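Local coordinates for hypothetical nigD-like protein (Bacteroides caccae, PDB 3QWN) that is of unknown mechanism but is probably a bacterial immunity protein of the antitoxin kind, at residues V17-Q26 / V38-I47; N117-F128 / H149-R160. All blocks are in the same frame, centred on the assembly; numbering follows the deposited sequence.

Contact 1 of 2, residues V17-Q26 / V38-I47; sequences VKAGTDGSIQ and VSKDRTGSAI
With chi1 at -52° in I25 and 63° in I47, the CG1-CD1 branches of the two side chains meet. In I25, chi1 sets CG1 beside the backbone N, and the bend at chi2 (-66°) carries CD1 to I47. In I47, CG1 sits between the backbone N and the carbonyl carbon. The two side chains cross at about a right angle, with I25 CD1 3.8 Å from I47 CG1. The same I47 CG1 also presses on A19 CB. The other branch of I25, CG2, touches V38 CG2 at 4.0 Å.

Two backbone bonds frame this apolar patch. I47 N donates to G23 O at 2.8 Å. V38 N donates to Q26 O in a nearly straight bond. Between them one water takes the N-H of I25 and donates to D41 OD2 and to S45 O. D41 OD1 accepts from T43 N and, at 2.6 Å, from T43 OG1, while OD2 accepts from S45 N. I72 of strand 68-77 packs on I25, V38 and D41.

D41 forms an Asx turn within a type I turn, and D22 forms another that overlaps the end of the type I turn G20-G23. Both lie at the loop end of the antiparallel strands of the NigD-like N-terminal OB domain.

Contact 2 of 2, residues N117-F128 / H149-R160; sequences NLKVNGGKQHVF and HDANGDEEYYNR
H126 reaches across to H149, A151 and D154. Its CB lies 3.8 Å from H149 NE2, and CG lies by the same atom. CG is anti to the carbonyl carbon (chi1 -73°), which carries the ring toward the other segment. ND1 and H149 NE2 share a hydrogen bond of 2.9 Å, and either could be the donor. CE1 touches A151 CB. CD2 comes near R160 NH1. At the tip, NE2 donates to D154 OD2 at 2.7 Å. This bond lies in the ring plane and uses the anti lone pair of the carboxylate. The imidazole is thus gripped at both nitrogens, which fixes its rotation.

D154 holds the 121-122 corner as well. Its OD2 also takes N121 N from above the carboxylate plane, and OD1 takes G122 N on its syn lone pair. N121 ND2 donates to E155 OE1 at 2.9 Å. V120 CG1 sits over the centre of one face of the R160 guanidinium. The H149 ring lies nearly parallel to the F128 ring but slid aside, so they barely overlap; H149 ND1 is hydrogen-bonded to D98 O.

V120 faces both Y157 and Y158 in a classic beta bulge. Away from the loops, strand 111-120 pairs antiparallel with strand 158-167, and strand 127-133 with strand 142-150. The contact therefore bridges the ends of two sheets of the NigD-like beta sandwich domain, with A162 of strand 158-167 packing on L118 and F128.

From the N terminus, the chain runs through strand 13-19, turns and enters strand 25-30. It then comes back along strand 36-41 and into the loop that follows. Contact 1 closes this short excursion, with 11 residues between its segments, and ties the first three strands of the N-terminal OB domain. Contact 2 opens only after contact 1 is complete. Its longer excursion, of 20 residues, includes helix 137-140 and brings two sheets of the C-terminal sandwich domain together. The two contacts follow in series and neither enclose nor cross each other. Their centres lie about 30 Å apart and their nearest atoms about 17 Å apart. Each lies in its own family domain.

Contact 1 of 2, residues V17-Q26 / V38-I47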
loop_
_atom_site.group_PDB
_atom_site.type_symbol
_atom_site.label_atom_id
_atom_site.label_comp_id
_atom_site.label_asym_id
_atom_site.label_seq_id
_atom_site.Cartn_x
_atom_site.Cartn_y
_atom_site.Cartn_z
ATOM N N VAL A 17 12.720 -2.194 3.550
ATOM C CA VAL A 17 13.857 -2.378 4.461
ATOM C C VAL A 17 14.304 -3.829 4.368
ATOM O O VAL A 17 13.481 -4.702 4.112
ATOM C CB VAL A 17 13.610 -1.950 5.932
ATOM C CG1 VAL A 17 13.415 -0.455 6.046
ATOM C CG2 VAL A 17 12.441 -2.714 6.564
ATOM N N LYS A 18 15.607 -4.081 4.553
ATOM C CA LYS A 18 16.196 -5.415 4.603
ATOM C C LYS A 18 16.938 -5.552 5.904
ATOM O O LYS A 18 17.542 -4.580 6.397
ATOM C CB LYS A 18 17.148 -5.713 3.423
ATOM C CG LYS A 18 16.624 -5.286 2.057
ATOM C CD LYS A 18 17.334 -5.973 0.897
ATOM C CE LYS A 18 16.568 -5.641 -0.376
ATOM N NZ LYS A 18 17.240 -6.087 -1.630
ATOM N N ALA A 19 16.849 -6.762 6.474
ATOM C CA ALA A 19 17.524 -7.223 7.663
ATOM C C ALA A 19 18.659 -8.152 7.270
ATOM O O ALA A 19 18.620 -8.800 6.210
ATOM C CB ALA A 19 16.558 -7.949 8.576
ATOM N N GLY A 20 19.658 -8.223 8.140
ATOM C CA GLY A 20 20.774 -9.116 7.973
ATOM C C GLY A 20 20.559 -10.301 8.884
ATOM O O GLY A 20 19.428 -10.571 9.307
ATOM N N THR A 21 21.656 -10.965 9.248
ATOM C CA THR A 21 21.634 -12.222 9.965
ATOM C C THR A 21 21.072 -12.145 11.380
ATOM O O THR A 21 20.599 -13.183 11.876
ATOM C CB THR A 21 23.014 -12.841 9.937
ATOM O OG1 THR A 21 23.933 -12.002 10.636
ATOM C CG2 THR A 21 23.493 -13.053 8.510
ATOM N N ASP A 22 21.082 -10.938 12.013
ATOM C CA ASP A 22 20.604 -10.793 13.388
ATOM C C ASP A 22 19.192 -10.123 13.443
ATOM O O ASP A 22 18.660 -9.921 14.540
ATOM C CB ASP A 22 21.639 -10.030 14.228
ATOM C CG ASP A 22 21.880 -8.588 13.807
ATOM O OD1 ASP A 22 21.382 -8.188 12.723
ATOM O OD2 ASP A 22 22.586 -7.864 14.545
ATOM N N GLY A 23 18.616 -9.793 12.280
ATOM C CA GLY A 23 17.288 -9.184 12.200
ATOM C C GLY A 23 17.259 -7.669 12.204
ATOM O O GLY A 23 16.222 -7.052 11.930
ATOM N N SER A 24 18.397 -7.057 12.535
ATOM C CA SER A 24 18.539 -5.600 12.545
ATOM C C SER A 24 18.484 -5.080 11.116
ATOM O O SER A 24 18.843 -5.814 10.189
ATOM C CB SER A 24 19.844 -5.215 13.227
ATOM O OG SER A 24 20.957 -5.731 12.518
ATOM N N ILE A 25 17.956 -3.869 10.924
ATOM C CA ILE A 25 17.776 -3.262 9.603
ATOM C C ILE A 25 19.119 -2.754 9.091
ATOM O O ILE A 25 19.751 -1.922 9.729
ATOM C CB ILE A 25 16.687 -2.158 9.613
ATOM C CG1 ILE A 25 15.368 -2.672 10.235
ATOM C CG2 ILE A 25 16.488 -1.577 8.183
ATOM C CD1 ILE A 25 14.625 -3.803 9.420
ATOM N N GLN A 26 19.538 -3.251 7.930
ATOM C CA GLN A 26 20.842 -2.932 7.363
ATOM C C GLN A 26 20.711 -2.108 6.116
ATOM O O GLN A 26 21.661 -1.428 5.742
ATOM C CB GLN A 26 21.628 -4.223 7.037
ATOM C CG GLN A 26 21.618 -5.308 8.105
ATOM C CD GLN A 26 22.734 -5.230 9.127
ATOM O OE1 GLN A 26 23.419 -6.234 9.376
ATOM N NE2 GLN A 26 22.887 -4.081 9.813
ATOM N N VAL A 38 21.984 1.309 6.045
ATOM C CA VAL A 38 21.450 1.962 7.245
ATOM C C VAL A 38 22.617 2.127 8.216
ATOM O O VAL A 38 23.021 1.144 8.839
ATOM C CB VAL A 38 20.258 1.181 7.872
ATOM C CG1 VAL A 38 19.865 1.744 9.235
ATOM C CG2 VAL A 38 19.056 1.156 6.930
ATOM N N SER A 39 23.135 3.369 8.378
ATOM C CA SER A 39 24.238 3.649 9.300
ATOM C C SER A 39 23.749 3.641 10.761
ATOM O O SER A 39 24.530 3.351 11.663
ATOM C CB SER A 39 24.907 4.985 8.967
ATOM O OG SER A 39 24.012 6.093 8.912
ATOM N N LYS A 40 22.472 3.950 10.997
ATOM C CA LYS A 40 21.924 3.949 12.342
ATOM C C LYS A 40 20.409 3.728 12.300
ATOM O O LYS A 40 19.705 4.427 11.582
ATOM C CB LYS A 40 22.250 5.272 13.070
ATOM C CG LYS A 40 22.068 5.231 14.586
ATOM C CD LYS A 40 22.481 6.568 15.211
ATOM C CE LYS A 40 22.460 6.540 16.721
ATOM N NZ LYS A 40 22.883 7.840 17.302
ATOM N N ASP A 41 19.924 2.740 13.071
ATOM C CA ASP A 41 18.511 2.485 13.248
ATOM C C ASP A 41 18.186 2.891 14.657
ATOM O O ASP A 41 18.425 2.123 15.607
ATOM C CB ASP A 41 18.102 1.035 12.936
ATOM C CG ASP A 41 16.630 0.734 13.201
ATOM O OD1 ASP A 41 15.838 1.685 13.338
ATOM O OD2 ASP A 41 16.278 -0.444 13.293
ATOM N N ARG A 42 17.673 4.127 14.805
ATOM C CA ARG A 42 17.348 4.668 16.123
ATOM C C ARG A 42 16.112 3.980 16.748
ATOM O O ARG A 42 15.939 4.077 17.956
ATOM C CB ARG A 42 17.167 6.190 16.087
ATOM C CG ARG A 42 18.374 6.916 15.523
ATOM C CD ARG A 42 18.541 8.251 16.193
ATOM N NE ARG A 42 19.774 8.906 15.770
ATOM C CZ ARG A 42 20.219 10.055 16.267
ATOM N NH1 ARG A 42 19.541 10.680 17.225
ATOM N NH2 ARG A 42 21.345 10.589 15.815
ATOM N N THR A 43 15.317 3.236 15.958
ATOM C CA THR A 43 14.137 2.534 16.454
ATOM C C THR A 43 14.509 1.219 17.163
ATOM O O THR A 43 13.696 0.691 17.921
ATOM C CB THR A 43 13.137 2.265 15.332
ATOM O OG1 THR A 43 13.602 1.220 14.480
ATOM C CG2 THR A 43 12.855 3.472 14.511
ATOM N N GLY A 44 15.697 0.681 16.884
ATOM C CA GLY A 44 16.117 -0.603 17.434
ATOM C C GLY A 44 15.190 -1.732 17.011
ATOM O O GLY A 44 14.924 -2.640 17.795
ATOM N N SER A 45 14.617 -1.644 15.789
ATOM C CA SER A 45 13.698 -2.632 15.245
ATOM C C SER A 45 14.432 -3.898 14.857
ATOM O O SER A 45 15.648 -3.897 14.631
ATOM C CB SER A 45 12.966 -2.075 14.038
ATOM O OG SER A 45 12.145 -1.007 14.452
ATOM N N ALA A 46 13.670 -4.981 14.782
ATOM C CA ALA A 46 14.168 -6.292 14.427
ATOM C C ALA A 46 13.131 -7.012 13.585
ATOM O O ALA A 46 12.015 -7.219 14.054
ATOM C CB ALA A 46 14.466 -7.080 15.698
ATOM N N ILE A 47 13.453 -7.352 12.336
ATOM C CA ILE A 47 12.522 -8.169 11.549
ATOM C C ILE A 47 13.157 -9.600 11.443
ATOM O O ILE A 47 14.141 -9.894 12.140
ATOM C CB ILE A 47 12.109 -7.526 10.209
ATOM C CG1 ILE A 47 13.323 -7.344 9.271
ATOM C CG2 ILE A 47 11.333 -6.217 10.453
ATOM C CD1 ILE A 47 13.018 -7.032 7.806
HETATM O O HOH W 1 17.566 -2.535 13.628
#

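Contact 2 of 2, residues N117-F128 / H149-R160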
loop_
_atom_site.group_PDB
_atom_site.type_symbol
_atom_site.label_atom_id
_atom_site.label_comp_id
_atom_site.label_asym_id
_atom_site.label_seq_id
_atom_site.Cartn_x
_atom_site.Cartn_y
_atom_site.Cartn_z
ATOM N N ASN A 117 -7.615 7.956 4.614
ATOM C CA ASN A 117 -8.039 8.586 5.854
ATOM C C ASN A 117 -9.275 7.849 6.321
ATOM O O ASN A 117 -10.228 7.641 5.556
ATOM C CB ASN A 117 -8.274 10.104 5.781
ATOM C CG ASN A 117 -8.460 10.671 7.169
ATOM O OD1 ASN A 117 -7.512 10.746 7.976
ATOM N ND2 ASN A 117 -9.716 10.931 7.533
ATOM N N LEU A 118 -9.218 7.421 7.572
ATOM C CA LEU A 118 -10.228 6.660 8.296
ATOM C C LEU A 118 -10.703 7.432 9.495
ATOM O O LEU A 118 -9.940 8.211 10.068
ATOM C CB LEU A 118 -9.550 5.367 8.826
ATOM C CG LEU A 118 -9.534 4.137 7.972
ATOM C CD1 LEU A 118 -8.591 4.296 6.791
ATOM C CD2 LEU A 118 -9.056 2.988 8.792
ATOM N N LYS A 119 -11.907 7.141 9.931
ATOM C CA LYS A 119 -12.458 7.634 11.176
ATOM C C LYS A 119 -12.570 6.371 12.026
ATOM O O LYS A 119 -13.251 5.413 11.645
ATOM C CB LYS A 119 -13.777 8.428 10.984
ATOM C CG LYS A 119 -13.568 9.900 10.588
ATOM C CD LYS A 119 -13.624 10.857 11.792
ATOM C CE LYS A 119 -13.919 12.297 11.424
ATOM N NZ LYS A 119 -13.955 13.168 12.635
ATOM N N VAL A 120 -11.755 6.319 13.096
ATOM C CA VAL A 120 -11.623 5.168 13.994
ATOM C C VAL A 120 -11.946 5.550 15.451
ATOM O O VAL A 120 -12.290 6.696 15.758
ATOM C CB VAL A 120 -10.174 4.578 13.903
ATOM C CG1 VAL A 120 -9.804 4.211 12.472
ATOM C CG2 VAL A 120 -9.136 5.535 14.516
ATOM N N ASN A 121 -11.854 4.558 16.338
ATOM C CA ASN A 121 -11.929 4.731 17.777
ATOM C C ASN A 121 -10.793 3.882 18.364
ATOM O O ASN A 121 -9.668 4.368 18.445
ATOM C CB ASN A 121 -13.296 4.402 18.335
ATOM C CG ASN A 121 -13.385 4.563 19.841
ATOM O OD1 ASN A 121 -12.528 5.179 20.505
ATOM N ND2 ASN A 121 -14.424 3.991 20.426
ATOM N N GLY A 122 -11.062 2.612 18.635
ATOM C CA GLY A 122 -10.071 1.686 19.172
ATOM C C GLY A 122 -10.615 0.317 19.508
ATOM O O GLY A 122 -11.834 0.112 19.594
ATOM N N GLY A 123 -9.683 -0.608 19.706
ATOM C CA GLY A 123 -9.959 -1.982 20.110
ATOM C C GLY A 123 -10.481 -2.910 19.035
ATOM O O GLY A 123 -10.737 -4.086 19.319
ATOM N N LYS A 124 -10.681 -2.381 17.813
ATOM C CA LYS A 124 -11.182 -3.126 16.653
ATOM C C LYS A 124 -10.188 -3.028 15.528
ATOM O O LYS A 124 -9.632 -1.945 15.276
ATOM C CB LYS A 124 -12.556 -2.615 16.216
ATOM C CG LYS A 124 -13.664 -3.284 17.005
ATOM C CD LYS A 124 -14.270 -2.357 18.022
ATOM C CE LYS A 124 -15.439 -2.999 18.708
ATOM N NZ LYS A 124 -16.193 -2.003 19.504
ATOM N N GLN A 125 -9.913 -4.181 14.901
ATOM C CA GLN A 125 -8.963 -4.292 13.802
ATOM C C GLN A 125 -9.648 -3.910 12.508
ATOM O O GLN A 125 -10.741 -4.379 12.219
ATOM C CB GLN A 125 -8.368 -5.721 13.733
ATOM C CG GLN A 125 -7.216 -5.938 12.739
ATOM C CD GLN A 125 -5.999 -5.051 12.941
ATOM O OE1 GLN A 125 -5.494 -4.844 14.045
ATOM N NE2 GLN A 125 -5.489 -4.510 11.852
ATOM N N HIS A 126 -9.022 -2.995 11.761
ATOM C CA HIS A 126 -9.487 -2.542 10.473
ATOM C C HIS A 126 -8.809 -3.455 9.465
ATOM O O HIS A 126 -7.581 -3.550 9.430
ATOM C CB HIS A 126 -9.202 -1.049 10.263
ATOM C CG HIS A 126 -10.091 -0.156 11.078
ATOM N ND1 HIS A 126 -11.150 0.524 10.510
ATOM C CD2 HIS A 126 -10.073 0.107 12.404
ATOM C CE1 HIS A 126 -11.716 1.198 11.494
ATOM N NE2 HIS A 126 -11.104 0.976 12.651
ATOM N N VAL A 127 -9.616 -4.238 8.756
ATOM C CA VAL A 127 -9.119 -5.224 7.802
ATOM C C VAL A 127 -9.320 -4.688 6.383
ATOM O O VAL A 127 -10.427 -4.304 6.008
ATOM C CB VAL A 127 -9.762 -6.636 8.005
ATOM C CG1 VAL A 127 -9.138 -7.664 7.062
ATOM C CG2 VAL A 127 -9.638 -7.099 9.456
ATOM N N PHE A 128 -8.212 -4.619 5.625
ATOM C CA PHE A 128 -8.176 -4.159 4.251
ATOM C C PHE A 128 -7.863 -5.312 3.299
ATOM O O PHE A 128 -7.111 -6.224 3.656
ATOM C CB PHE A 128 -7.151 -3.043 4.071
ATOM C CG PHE A 128 -7.497 -1.785 4.826
ATOM C CD1 PHE A 128 -8.438 -0.880 4.319
ATOM C CD2 PHE A 128 -6.885 -1.497 6.043
ATOM C CE1 PHE A 128 -8.781 0.267 5.030
ATOM C CE2 PHE A 128 -7.213 -0.335 6.743
ATOM C CZ PHE A 128 -8.177 0.525 6.241
ATOM N N HIS A 149 -12.889 -3.071 3.053
ATOM C CA HIS A 149 -12.564 -2.483 4.339
ATOM C C HIS A 149 -13.598 -2.907 5.359
ATOM O O HIS A 149 -14.771 -2.548 5.245
ATOM C CB HIS A 149 -12.411 -0.937 4.287
ATOM C CG HIS A 149 -12.261 -0.299 5.645
ATOM N ND1 HIS A 149 -12.908 0.879 5.959
ATOM C CD2 HIS A 149 -11.591 -0.736 6.750
ATOM C CE1 HIS A 149 -12.590 1.141 7.224
ATOM N NE2 HIS A 149 -11.810 0.188 7.741
ATOM N N ASP A 150 -13.147 -3.674 6.359
ATOM C CA ASP A 150 -13.962 -4.123 7.480
ATOM C C ASP A 150 -13.483 -3.395 8.731
ATOM O O ASP A 150 -12.366 -3.636 9.186
ATOM C CB ASP A 150 -13.871 -5.646 7.638
ATOM C CG ASP A 150 -14.790 -6.285 8.670
ATOM O OD1 ASP A 150 -15.725 -5.593 9.157
ATOM O OD2 ASP A 150 -14.588 -7.485 8.974
ATOM N N ALA A 151 -14.298 -2.454 9.241
ATOM C CA ALA A 151 -13.992 -1.657 10.445
ATOM C C ALA A 151 -14.346 -2.419 11.700
ATOM O O ALA A 151 -14.061 -1.937 12.787
ATOM C CB ALA A 151 -14.751 -0.334 10.411
ATOM N N ASN A 152 -15.020 -3.596 11.558
ATOM C CA ASN A 152 -15.419 -4.492 12.678
ATOM C C ASN A 152 -16.232 -3.746 13.756
ATOM O O ASN A 152 -16.060 -3.975 14.956
ATOM C CB ASN A 152 -14.189 -5.186 13.310
ATOM C CG ASN A 152 -13.772 -6.446 12.580
ATOM O OD1 ASN A 152 -14.510 -7.441 12.525
ATOM N ND2 ASN A 152 -12.579 -6.428 11.990
ATOM N N GLY A 153 -17.102 -2.849 13.295
ATOM C CA GLY A 153 -17.971 -2.063 14.162
ATOM C C GLY A 153 -17.317 -0.917 14.906
ATOM O O GLY A 153 -17.966 -0.293 15.752
ATOM N N ASP A 154 -16.042 -0.620 14.593
ATOM C CA ASP A 154 -15.314 0.491 15.220
ATOM C C ASP A 154 -16.041 1.808 14.950
ATOM O O ASP A 154 -16.483 2.035 13.820
ATOM C CB ASP A 154 -13.862 0.565 14.700
ATOM C CG ASP A 154 -12.915 1.326 15.596
ATOM O OD1 ASP A 154 -13.211 1.457 16.798
ATOM O OD2 ASP A 154 -11.856 1.754 15.103
ATOM N N GLU A 155 -16.204 2.646 15.994
ATOM C CA GLU A 155 -16.896 3.939 15.894
ATOM C C GLU A 155 -16.072 4.910 15.036
ATOM O O GLU A 155 -14.864 4.775 14.948
ATOM C CB GLU A 155 -17.167 4.529 17.294
ATOM C CG GLU A 155 -18.095 3.697 18.172
ATOM C CD GLU A 155 -17.488 2.509 18.905
ATOM O OE1 GLU A 155 -16.246 2.346 18.876
ATOM O OE2 GLU A 155 -18.259 1.733 19.514
ATOM N N GLU A 156 -16.730 5.855 14.378
ATOM C CA GLU A 156 -16.076 6.818 13.497
ATOM C C GLU A 156 -15.840 8.114 14.260
ATOM O O GLU A 156 -16.555 9.100 14.055
ATOM C CB GLU A 156 -16.940 7.030 12.238
ATOM C CG GLU A 156 -17.063 5.758 11.426
ATOM C CD GLU A 156 -17.941 5.798 10.198
ATOM O OE1 GLU A 156 -18.806 6.695 10.112
ATOM O OE2 GLU A 156 -17.792 4.898 9.342
ATOM N N TYR A 157 -14.834 8.099 15.164
ATOM C CA TYR A 157 -14.561 9.229 16.045
ATOM C C TYR A 157 -13.347 10.082 15.654
ATOM O O TYR A 157 -13.436 11.312 15.703
ATOM C CB TYR A 157 -14.341 8.737 17.492
ATOM C CG TYR A 157 -15.521 8.160 18.233
ATOM C CD1 TYR A 157 -16.822 8.279 17.735
ATOM C CD2 TYR A 157 -15.349 7.521 19.458
ATOM C CE1 TYR A 157 -17.924 7.796 18.456
ATOM C CE2 TYR A 157 -16.441 7.021 20.180
ATOM C CZ TYR A 157 -17.723 7.151 19.675
ATOM O OH TYR A 157 -18.760 6.638 20.427
ATOM N N TYR A 158 -12.196 9.446 15.399
ATOM C CA TYR A 158 -10.914 10.153 15.178
ATOM C C TYR A 158 -10.283 9.818 13.850
ATOM O O TYR A 158 -10.308 8.672 13.426
ATOM C CB TYR A 158 -9.892 9.810 16.306
ATOM C CG TYR A 158 -10.498 9.696 17.686
ATOM C CD1 TYR A 158 -11.061 10.803 18.321
ATOM C CD2 TYR A 158 -10.513 8.482 18.363
ATOM C CE1 TYR A 158 -11.630 10.698 19.586
ATOM C CE2 TYR A 158 -11.093 8.366 19.625
ATOM C CZ TYR A 158 -11.636 9.479 20.240
ATOM O OH TYR A 158 -12.222 9.371 21.484
ATOM N N ASN A 159 -9.681 10.804 13.217
ATOM C CA ASN A 159 -9.019 10.621 11.937
ATOM C C ASN A 159 -7.713 9.891 12.136
ATOM O O ASN A 159 -6.977 10.153 13.089
ATOM C CB ASN A 159 -8.783 11.970 11.232
ATOM C CG ASN A 159 -10.061 12.650 10.793
ATOM O OD1 ASN A 159 -10.904 12.079 10.087
ATOM N ND2 ASN A 159 -10.228 13.892 11.191
ATOM N N ARG A 160 -7.467 8.918 11.287
ATOM C CA ARG A 160 -6.270 8.094 11.299
ATOM C C ARG A 160 -5.965 7.703 9.881
ATOM O O ARG A 160 -6.860 7.370 9.113
ATOM C CB ARG A 160 -6.468 6.841 12.181
ATOM C CG ARG A 160 -5.169 6.147 12.651
ATOM C CD ARG A 160 -5.238 4.623 12.467
ATOM N NE ARG A 160 -5.845 3.929 13.610
ATOM C CZ ARG A 160 -6.371 2.700 13.578
ATOM N NH1 ARG A 160 -6.384 1.997 12.443
ATOM N NH2 ARG A 160 -6.904 2.169 14.676
HETATM O O HOH W 2 -14.318 2.860 12.054
HETATM O O HOH W 3 -12.219 6.807 22.543
HETATM O O HOH W 4 -6.878 -1.305 13.312
HETATM O O HOH W 5 -9.227 0.607 16.348
#